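Local structure of phosphoribosylaminoimidazole carboxylase, ATPase subunit (Thermus thermophilus, 3AW8) at residues 304-309 with 333-338. The protein probably catalyses the ATP-dependent carboxylation of 5-aminoimidazole ribonucleotide by hydrogencarbonate to N5-carboxyaminoimidazole ribonucleotide in purine biosynthesis. Residues are numbered along the deposited sequence; the frame is centred on the assembly and turned at random.
Sequences NLIGEK and GRKVGH
Ile306 lies alongside the aliphatic stem of Lys335, its CD1 3.8 Å from Lys335 CG, the two side chains pointing the same way from one face of the sheet. Ile306 CG2, anti to the backbone N, lies 3.5 Å from Gly333 CA, just ahead of strand 335-343. Lys335 stays extended beyond CG and carries NZ to a hydrogen bond with Asn265 OD1, an acceptor shared with Asn304 ND2, which also donates to Leu208 O. On that same face Asn304 OD1 stands 3.9 Å from His338 CB, amide and imidazole planes 74° apart; the ring itself stacks on His324, and its ND1 is hydrogen-bonded to Tyr326 OH. The antiparallel pairing of strands 299-306 and 335-343, in the PurK C-terminal domain, carries a classic beta bulge, Val336 and Gly337 together facing Leu305. Val336 N meets Leu305 O at 3.0 Å in a nearly straight bond (169° at the hydrogen), whereas the hydrogen bond from Leu305 N reaches Gly337 O from above the carbonyl plane, 49° out of it. From the other face, the CD2 methyl of Leu305 packs over the Gly337-His338 peptide. Where the strand ends, Gly307 N donates to Arg334 O, and the CG2 methyl of Val336 sits against the carbonyl oxygens of Leu305 and Glu308.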
ATOM      1  N   ASN A 304       6.582  -1.522 -17.108  1.00 39.82           N
ATOM      2  CA  ASN A 304       5.200  -1.257 -17.472  1.00 41.10           C
ATOM      3  C   ASN A 304       4.551  -2.442 -18.157  1.00 41.62           C
ATOM      4  O   ASN A 304       5.217  -3.227 -18.833  1.00 41.96           O
ATOM      5  CB  ASN A 304       5.096  -0.056 -18.415  1.00 41.65           C
ATOM      6  CG  ASN A 304       5.018   1.265 -17.678  1.00 41.56           C
ATOM      7  OD1 ASN A 304       4.713   1.308 -16.485  1.00 41.26           O
ATOM      8  ND2 ASN A 304       5.276   2.353 -18.391  1.00 38.74           N
ATOM      9  N   LEU A 305       3.242  -2.555 -17.968  1.00 42.20           N
ATOM     10  CA  LEU A 305       2.430  -3.597 -18.583  1.00 42.04           C
ATOM     11  C   LEU A 305       1.603  -2.861 -19.637  1.00 43.70           C
ATOM     12  O   LEU A 305       0.624  -2.186 -19.314  1.00 46.50           O
ATOM     13  CB  LEU A 305       1.523  -4.251 -17.535  1.00 39.58           C
ATOM     14  CG  LEU A 305       1.935  -5.584 -16.885  1.00 41.91           C
ATOM     15  CD1 LEU A 305       3.401  -5.914 -17.127  1.00 41.54           C
ATOM     16  CD2 LEU A 305       1.632  -5.519 -15.405  1.00 39.68           C
ATOM     17  N   ILE A 306       2.020  -2.973 -20.895  1.00 44.05           N
ATOM     18  CA  ILE A 306       1.346  -2.300 -22.000  1.00 44.24           C
ATOM     19  C   ILE A 306       0.514  -3.255 -22.851  1.00 45.34           C
ATOM     20  O   ILE A 306       1.004  -4.283 -23.301  1.00 48.02           O
ATOM     21  CB  ILE A 306       2.375  -1.597 -22.927  1.00 44.36           C
ATOM     22  CG1 ILE A 306       3.316  -0.716 -22.100  1.00 43.46           C
ATOM     23  CG2 ILE A 306       1.655  -0.762 -23.980  1.00 42.40           C
ATOM     24  CD1 ILE A 306       2.616   0.406 -21.363  1.00 46.17           C
ATOM     25  N   GLY A 307      -0.746  -2.894 -23.059  1.00 46.63           N
ATOM     26  CA  GLY A 307      -1.665  -3.671 -23.873  1.00 48.76           C
ATOM     27  C   GLY A 307      -1.751  -5.184 -23.746  1.00 50.77           C
ATOM     28  O   GLY A 307      -2.218  -5.845 -24.672  1.00 52.42           O
ATOM     29  N   GLU A 308      -1.331  -5.744 -22.619  1.00 51.17           N
ATOM     30  CA  GLU A 308      -1.382  -7.187 -22.440  1.00 51.90           C
ATOM     31  C   GLU A 308      -1.474  -7.495 -20.949  1.00 51.92           C
ATOM     32  O   GLU A 308      -1.037  -6.703 -20.115  1.00 50.79           O
ATOM     33  CB  GLU A 308      -0.114  -7.822 -23.014  1.00 55.49           C
ATOM     34  CG  GLU A 308       1.086  -7.714 -22.074  1.00 63.93           C
ATOM     35  CD  GLU A 308       2.434  -7.898 -22.762  1.00 68.49           C
ATOM     36  OE1 GLU A 308       2.629  -8.909 -23.481  1.00 71.78           O
ATOM     37  OE2 GLU A 308       3.308  -7.023 -22.567  1.00 69.21           O
ATOM     38  N   LYS A 309      -2.038  -8.649 -20.615  1.00 51.49           N
ATOM     39  CA  LYS A 309      -2.161  -9.054 -19.219  1.00 50.14           C
ATOM     40  C   LYS A 309      -1.297 -10.295 -18.964  1.00 50.20           C
ATOM     41  O   LYS A 309      -1.667 -11.409 -19.314  1.00 49.24           O
ATOM     42  CB  LYS A 309      -3.623  -9.343 -18.897  1.00 48.53           C
ATOM     43  CG  LYS A 309      -3.894  -9.670 -17.440  1.00 50.85           C
ATOM     44  CD  LYS A 309      -5.387  -9.761 -17.189  1.00 49.93           C
ATOM     45  CE  LYS A 309      -5.694 -10.041 -15.741  1.00 51.55           C
ATOM     46  NZ  LYS A 309      -7.166  -9.967 -15.500  1.00 55.00           N
ATOM     47  N   GLY A 333      -1.504  -0.859 -26.828  1.00 47.89           N
ATOM     48  CA  GLY A 333      -0.768   0.299 -26.345  1.00 46.87           C
ATOM     49  C   GLY A 333      -1.258   0.953 -25.061  1.00 47.82           C
ATOM     50  O   GLY A 333      -0.731   1.993 -24.651  1.00 48.35           O
ATOM     51  N   ARG A 334      -2.244   0.344 -24.408  1.00 45.00           N
ATOM     52  CA  ARG A 334      -2.797   0.904 -23.186  1.00 43.55           C
ATOM     53  C   ARG A 334      -2.034   0.484 -21.933  1.00 41.78           C
ATOM     54  O   ARG A 334      -1.642  -0.666 -21.797  1.00 41.84           O
ATOM     55  CB  ARG A 334      -4.267   0.489 -23.056  1.00 44.26           C
ATOM     56  CG  ARG A 334      -5.004   1.192 -21.943  1.00 45.63           C
ATOM     57  CD  ARG A 334      -6.487   0.876 -21.941  1.00 47.79           C
ATOM     58  NE  ARG A 334      -7.227   1.899 -21.203  1.00 51.08           N
ATOM     59  CZ  ARG A 334      -8.484   1.778 -20.786  1.00 52.82           C
ATOM     60  NH1 ARG A 334      -9.060   2.774 -20.124  1.00 52.32           N
ATOM     61  NH2 ARG A 334      -9.164   0.660 -21.013  1.00 53.33           N
ATOM     62  N   LYS A 335      -1.813   1.422 -21.019  1.00 40.22           N
ATOM     63  CA  LYS A 335      -1.130   1.096 -19.770  1.00 39.34           C
ATOM     64  C   LYS A 335      -2.166   0.405 -18.895  1.00 39.39           C
ATOM     65  O   LYS A 335      -3.155   1.022 -18.486  1.00 39.90           O
ATOM     66  CB  LYS A 335      -0.613   2.362 -19.085  1.00 36.87           C
ATOM     67  CG  LYS A 335       0.425   3.083 -19.908  1.00 36.81           C
ATOM     68  CD  LYS A 335       1.115   4.172 -19.130  1.00 36.72           C
ATOM     69  CE  LYS A 335       2.191   4.810 -19.983  1.00 38.29           C
ATOM     70  NZ  LYS A 335       2.775   6.015 -19.338  1.00 41.47           N
ATOM     71  N   VAL A 336      -1.946  -0.879 -18.621  1.00 37.74           N
ATOM     72  CA  VAL A 336      -2.888  -1.651 -17.825  1.00 35.04           C
ATOM     73  C   VAL A 336      -2.347  -2.108 -16.490  1.00 33.52           C
ATOM     74  O   VAL A 336      -3.051  -2.756 -15.724  1.00 33.99           O
ATOM     75  CB  VAL A 336      -3.405  -2.872 -18.613  1.00 34.42           C
ATOM     76  CG1 VAL A 336      -4.351  -2.414 -19.697  1.00 32.26           C
ATOM     77  CG2 VAL A 336      -2.249  -3.622 -19.234  1.00 33.86           C
ATOM     78  N   GLY A 337      -1.098  -1.764 -16.206  1.00 31.70           N
ATOM     79  CA  GLY A 337      -0.518  -2.134 -14.932  1.00 29.23           C
ATOM     80  C   GLY A 337       0.979  -1.946 -14.958  1.00 30.82           C
ATOM     81  O   GLY A 337       1.524  -1.350 -15.882  1.00 32.44           O
ATOM     82  N   HIS A 338       1.648  -2.423 -13.921  1.00 31.43           N
ATOM     83  CA  HIS A 338       3.091  -2.368 -13.873  1.00 33.89           C
ATOM     84  C   HIS A 338       3.584  -3.374 -12.824  1.00 36.76           C
ATOM     85  O   HIS A 338       2.796  -3.905 -12.037  1.00 36.30           O
ATOM     86  CB  HIS A 338       3.586  -0.943 -13.569  1.00 32.67           C
ATOM     87  CG  HIS A 338       3.472  -0.542 -12.133  1.00 35.56           C
ATOM     88  ND1 HIS A 338       2.364   0.103 -11.622  1.00 36.45           N
ATOM     89  CD2 HIS A 338       4.336  -0.679 -11.100  1.00 34.62           C
ATOM     90  CE1 HIS A 338       2.554   0.349 -10.338  1.00 36.44           C
ATOM     91  NE2 HIS A 338       3.742  -0.116  -9.997  1.00 37.25           N
TER